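Local structure of ethylbenzene dehydrogenase alpha-subunit (Aromatoleum aromaticum, 2IVF) at residues 280-283 with 284-288; 421-424 with 425-429. The protein is the molybdenum-carrying subunit of a molybdopterin oxidoreductase, holding a molybdenum atom, two pterin guanine dinucleotide groups and an iron/sulfur cluster. One frame throughout, in Å; residues are numbered along the deposited sequence.

Interaction 1: residues 280-283 with 284-288; sequences VIAP and DFNPT. With MGD (2-amino-5,6-dimercapto-7-methyl-3,7,8a,9-tetrahydro-8-oxa-1,3,9,10-tetraaza-anthracen-4-one guanosine dinucleotide), chain M.
The bend at Pro283 brings Ala282 CB to 3.1 Å from Asp284 O, and the guanosine end of MGD lies against this bend. It belongs to the loop at the carboxyl end of strand 277-281, in the parallel sheet of the molybdopterin oxidoreductase fold, where strand ends commonly present loops to a nucleotide. From this loop three hydrogen bonds reach the ligand. Ile281 O accepts from the guanine amino group MGD N2 at 2.8 Å. Asp284 OD1 takes the ribose hydroxyl MGD O2' at 2.7 Å and is also bound by Gln915 NE2, so OD1 is gripped by two partners. With chi1 at 53°, Asp284 CG stands between its own backbone N and carbonyl carbon, which puts OD1 beside the ribose. Asn286 ND2 reaches the neighbouring hydroxyl, MGD O3', at 3.0 Å. The proline ring lies against the base, Pro283 CD being 3.3 Å from MGD C4, while Ala282 CB packs by the ribose. Phe285 centres an inverse gamma turn that brings the chain round to Asn286, whose methylene side also faces the sugar. The two ends of the asparagine amide are used differently: ND2 serves the ligand and, weakly, Ser255 O, and OD1 packs against Val280 CG1 at 3.6 Å while closing an Asx turn. In that turn Thr288 N donates to Asn286 OD1 over 3.0 Å, approaching from above the carbonyl plane, 51° out of it.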
loop_
_atom_site.group_PDB
_atom_site.type_symbol
_atom_site.label_atom_id
_atom_site.label_comp_id
_atom_site.label_asym_id
_atom_site.label_seq_id
_atom_site.Cartn_x
_atom_site.Cartn_y
_atom_site.Cartn_z
ATOM N N VAL A 280 -2.898 0.882 19.892
ATOM C CA VAL A 280 -2.172 1.652 18.871
ATOM C C VAL A 280 -1.765 2.923 19.534
ATOM O O VAL A 280 -2.627 3.664 20.006
ATOM C CB VAL A 280 -3.018 1.923 17.589
ATOM C CG1 VAL A 280 -2.360 2.932 16.674
ATOM C CG2 VAL A 280 -3.296 0.596 16.812
ATOM N N ILE A 281 -0.450 3.130 19.632
ATOM C CA ILE A 281 0.103 4.378 20.142
ATOM C C ILE A 281 0.481 5.194 18.902
ATOM O O ILE A 281 1.407 4.840 18.151
ATOM C CB ILE A 281 1.340 4.169 21.036
ATOM C CG1 ILE A 281 1.049 3.185 22.147
ATOM C CG2 ILE A 281 1.806 5.534 21.598
ATOM C CD1 ILE A 281 2.284 2.822 22.977
ATOM N N ALA A 282 -0.281 6.262 18.665
ATOM C CA ALA A 282 -0.122 7.089 17.489
ATOM C C ALA A 282 -0.687 8.463 17.827
ATOM O O ALA A 282 -1.705 8.561 18.537
ATOM C CB ALA A 282 -0.870 6.501 16.277
ATOM N N PRO A 283 -0.123 9.498 17.238
ATOM C CA PRO A 283 -0.706 10.816 17.472
ATOM C C PRO A 283 -2.086 10.922 16.849
ATOM O O PRO A 283 -3.002 11.444 17.493
ATOM C CB PRO A 283 0.300 11.785 16.860
ATOM C CG PRO A 283 1.266 10.979 16.152
ATOM C CD PRO A 283 1.091 9.539 16.431
ATOM N N ASP A 284 -2.232 10.376 15.653
ATOM C CA ASP A 284 -3.504 10.307 14.952
ATOM C C ASP A 284 -4.174 8.982 15.235
ATOM O O ASP A 284 -3.526 7.968 15.532
ATOM C CB ASP A 284 -3.342 10.519 13.447
ATOM C CG ASP A 284 -2.299 9.581 12.805
ATOM O OD1 ASP A 284 -1.159 9.576 13.268
ATOM O OD2 ASP A 284 -2.627 8.916 11.817
ATOM N N PHE A 285 -5.486 8.977 15.142
ATOM C CA PHE A 285 -6.248 7.714 15.187
ATOM C C PHE A 285 -5.989 7.063 13.851
ATOM O O PHE A 285 -6.765 7.214 12.931
ATOM C CB PHE A 285 -7.737 8.031 15.387
ATOM C CG PHE A 285 -8.617 6.838 15.668
ATOM C CD1 PHE A 285 -8.429 6.058 16.805
ATOM C CD2 PHE A 285 -9.669 6.546 14.831
ATOM C CE1 PHE A 285 -9.279 4.985 17.075
ATOM C CE2 PHE A 285 -10.524 5.480 15.115
ATOM C CZ PHE A 285 -10.334 4.722 16.225
ATOM N N ASN A 286 -4.871 6.332 13.748
ATOM C CA ASN A 286 -4.270 6.006 12.461
ATOM C C ASN A 286 -4.951 4.809 11.767
ATOM O O ASN A 286 -5.901 4.220 12.316
ATOM C CB ASN A 286 -2.725 5.899 12.634
ATOM C CG ASN A 286 -2.235 4.509 12.992
ATOM O OD1 ASN A 286 -3.013 3.601 13.238
ATOM N ND2 ASN A 286 -0.897 4.349 13.051
ATOM N N PRO A 287 -4.585 4.549 10.526
ATOM C CA PRO A 287 -5.260 3.511 9.729
ATOM C C PRO A 287 -5.252 2.097 10.290
ATOM O O PRO A 287 -5.998 1.268 9.787
ATOM C CB PRO A 287 -4.555 3.588 8.366
ATOM C CG PRO A 287 -4.128 5.012 8.285
ATOM C CD PRO A 287 -3.631 5.306 9.707
ATOM N N THR A 288 -4.450 1.841 11.328
ATOM C CA THR A 288 -4.370 0.511 11.959
ATOM C C THR A 288 -5.403 0.381 13.092
ATOM O O THR A 288 -5.653 -0.706 13.615
ATOM C CB THR A 288 -2.922 0.266 12.384
ATOM O OG1 THR A 288 -2.074 0.349 11.212
ATOM C CG2 THR A 288 -2.709 -1.105 13.014
HETATM P PB MGD M . 5.544 4.266 9.358
HETATM O O1B MGD M . 4.786 4.038 8.097
HETATM O O2B MGD M . 6.493 5.409 9.332
HETATM O O3B MGD M . 6.350 3.028 9.909
HETATM O O3A MGD M . 6.358 1.195 8.140
HETATM P PA MGD M . 6.140 1.429 9.703
HETATM O O1A MGD M . 4.773 0.978 9.984
HETATM O O2A MGD M . 7.229 0.833 10.454
HETATM O "O5'" MGD M . 4.517 4.507 10.572
HETATM C "C5'" MGD M . 3.495 5.504 10.436
HETATM C "C4'" MGD M . 2.854 5.784 11.792
HETATM O "O4'" MGD M . 3.785 6.435 12.644
HETATM C "C3'" MGD M . 1.839 6.859 11.480
HETATM O "O3'" MGD M . 0.603 6.202 11.227
HETATM C "C2'" MGD M . 1.809 7.683 12.774
HETATM O "O2'" MGD M . 0.530 7.532 13.417
HETATM C "C1'" MGD M . 2.943 7.074 13.616
HETATM N N9 MGD M . 3.693 8.166 14.281
HETATM C C8 MGD M . 4.274 9.240 13.724
HETATM N N7 MGD M . 4.898 9.975 14.651
HETATM C C5 MGD M . 4.712 9.328 15.830
HETATM C C6 MGD M . 5.057 9.550 17.155
HETATM O O6 MGD M . 5.682 10.534 17.571
HETATM N N1 MGD M . 4.658 8.595 18.095
HETATM C C2 MGD M . 3.911 7.445 17.799
HETATM N N2 MGD M . 3.552 6.571 18.801
HETATM N N3 MGD M . 3.610 7.238 16.509
HETATM C C4 MGD M . 3.971 8.155 15.561
HETATM C C10 MGD M . 7.544 1.534 7.520
HETATM C C11 MGD M . 7.983 0.373 6.662
HETATM O O11 MGD M . 6.977 0.106 5.773
HETATM C C12 MGD M . 9.334 0.568 5.959
HETATM S S12 MGD M . 10.649 1.465 6.706
HETATM C C13 MGD M . 9.532 0.023 4.715
HETATM S S13 MGD M . 11.065 0.220 3.938
HETATM C C14 MGD M . 8.436 -0.712 4.023
HETATM N N15 MGD M . 7.835 0.243 3.049
HETATM C C16 MGD M . 6.483 0.145 2.665
HETATM C C17 MGD M . 5.932 0.908 1.668
HETATM O O17 MGD M . 6.608 1.764 1.049
HETATM N N18 MGD M . 4.565 0.725 1.376
HETATM C C19 MGD M . 3.785 -0.184 2.021
HETATM N N19 MGD M . 2.489 -0.273 1.665
HETATM N N20 MGD M . 4.352 -0.885 3.015
HETATM C C21 MGD M . 5.655 -0.763 3.315
HETATM N N22 MGD M . 6.216 -1.515 4.343
HETATM C C23 MGD M . 7.364 -1.085 5.086
#

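Interaction 2: residues 421-424 with 425-429; sequences CGVP and VSLIR
Ile428 N and Leu427 N both donate to Pro424 O at the start of helix 425-437. The bond from Ile428 N to Pro424 O, 3.1 Å long with an N-H...O angle of 168°, makes the first regular turn of the helix; that from Leu427 N is weak. Within 421-424 a weak bond runs from Val423 N to the side-chain sulfur Cys421 SG, spanning Gly422, whose positive phi turns the chain out of helix 414-421. Apolar packing centres on Val423. Its CG1, anti to the backbone N, points between two helix side chains, meeting Leu427 CD2 and Ile428 CG1 at 4.0 Å each. Ile428 CG1 lies beside its own backbone N (chi1 -66°), and the chain runs on extended (chi2 -179°) to CD1, which comes within 3.7 Å of Val423 O, whose hydrogen-bond partner is Ser418 OG. At the subunit boundary, Ser426 OG bonds to Glu286 OE1 and Ile287 N of the beta-subunit, while Pro424 CB touches the same Ser426 OG at 3.8 Å. The whole is a tight helix-to-helix connection: a glycine ends one helix, and a proline at the N-cap position opens the next.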
loop_
_atom_site.group_PDB
_atom_site.type_symbol
_atom_site.label_atom_id
_atom_site.label_comp_id
_atom_site.label_asym_id
_atom_site.label_seq_id
_atom_site.Cartn_x
_atom_site.Cartn_y
_atom_site.Cartn_z
ATOM N N CYS A 421 2.436 14.154 27.470
ATOM C CA CYS A 421 2.140 13.446 26.237
ATOM C C CYS A 421 0.683 13.494 25.774
ATOM O O CYS A 421 0.348 12.959 24.703
ATOM C CB CYS A 421 2.547 11.981 26.341
ATOM S SG CYS A 421 1.567 10.984 27.536
ATOM N N GLY A 422 -0.168 14.125 26.568
ATOM C CA GLY A 422 -1.568 14.268 26.214
ATOM C C GLY A 422 -2.409 13.014 26.337
ATOM O O GLY A 422 -3.574 13.013 25.967
ATOM N N VAL A 423 -1.855 11.949 26.902
ATOM C CA VAL A 423 -2.620 10.710 27.116
ATOM C C VAL A 423 -3.295 10.851 28.473
ATOM O O VAL A 423 -2.658 11.300 29.422
ATOM C CB VAL A 423 -1.669 9.502 27.088
ATOM C CG1 VAL A 423 -2.428 8.183 27.284
ATOM C CG2 VAL A 423 -0.935 9.481 25.760
ATOM N N PRO A 424 -4.601 10.532 28.572
ATOM C CA PRO A 424 -5.296 10.678 29.845
ATOM C C PRO A 424 -4.634 9.841 30.943
ATOM O O PRO A 424 -4.126 8.737 30.683
ATOM C CB PRO A 424 -6.724 10.149 29.541
ATOM C CG PRO A 424 -6.860 10.222 28.129
ATOM C CD PRO A 424 -5.498 10.050 27.502
ATOM N N VAL A 425 -4.608 10.378 32.155
ATOM C CA VAL A 425 -4.147 9.649 33.349
ATOM C C VAL A 425 -4.726 8.229 33.494
ATOM O O VAL A 425 -3.996 7.261 33.823
ATOM C CB VAL A 425 -4.475 10.456 34.611
ATOM C CG1 VAL A 425 -4.194 9.650 35.872
ATOM C CG2 VAL A 425 -3.665 11.781 34.601
ATOM N N SER A 426 -6.017 8.100 33.225
ATOM C CA SER A 426 -6.717 6.827 33.378
ATOM C C SER A 426 -6.066 5.762 32.513
ATOM O O SER A 426 -5.913 4.613 32.910
ATOM C CB SER A 426 -8.206 6.990 33.041
ATOM O OG SER A 426 -8.425 7.531 31.725
ATOM N N LEU A 427 -5.682 6.162 31.317
ATOM C CA LEU A 427 -5.110 5.245 30.346
ATOM C C LEU A 427 -3.640 4.914 30.652
ATOM O O LEU A 427 -3.176 3.799 30.442
ATOM C CB LEU A 427 -5.275 5.873 28.951
ATOM C CG LEU A 427 -5.050 5.032 27.721
ATOM C CD1 LEU A 427 -5.708 3.599 27.862
ATOM C CD2 LEU A 427 -5.530 5.766 26.463
ATOM N N ILE A 428 -2.894 5.903 31.106
ATOM C CA ILE A 428 -1.542 5.677 31.604
ATOM C C ILE A 428 -1.572 4.647 32.758
ATOM O O ILE A 428 -0.825 3.643 32.751
ATOM C CB ILE A 428 -0.916 6.979 32.076
ATOM C CG1 ILE A 428 -0.711 7.925 30.868
ATOM C CG2 ILE A 428 0.402 6.668 32.862
ATOM C CD1 ILE A 428 -0.025 9.340 31.203
ATOM N N ARG A 429 -2.467 4.861 33.716
ATOM C CA ARG A 429 -2.542 3.962 34.872
ATOM C C ARG A 429 -3.039 2.581 34.461
ATOM O O ARG A 429 -2.463 1.570 34.881
ATOM C CB ARG A 429 -3.398 4.556 35.983
ATOM C CG ARG A 429 -3.035 4.008 37.366
ATOM C CD ARG A 429 -3.509 4.873 38.488
ATOM N NE ARG A 429 -2.616 5.960 38.861
ATOM C CZ ARG A 429 -3.002 7.227 39.042
ATOM N NH1 ARG A 429 -4.268 7.622 38.838
ATOM N NH2 ARG A 429 -2.100 8.123 39.415
#

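How the interactions relate
Along the chain the two contacts come in series, neither nested nor crossed, and each bends the chain within a few residues. Interaction 1 turns the chain out of strand 277-281 and into the loop leading to strand 294-296, the neighbouring outer strand of the parallel sheet. Helix 303-316 follows, and much later interaction 2 joins helix 414-421 to helix 425-437, which leads into strand 440-444 at the other edge of that sheet. The centres of interaction 1 and interaction 2 are about 15 Å apart, and the two do not touch. Val296 and Phe306 bridge them: Val296 pairs with the backbones of Val280 and Ala282 and packs on Val423, while Phe306 touches both Ile281 and Val423.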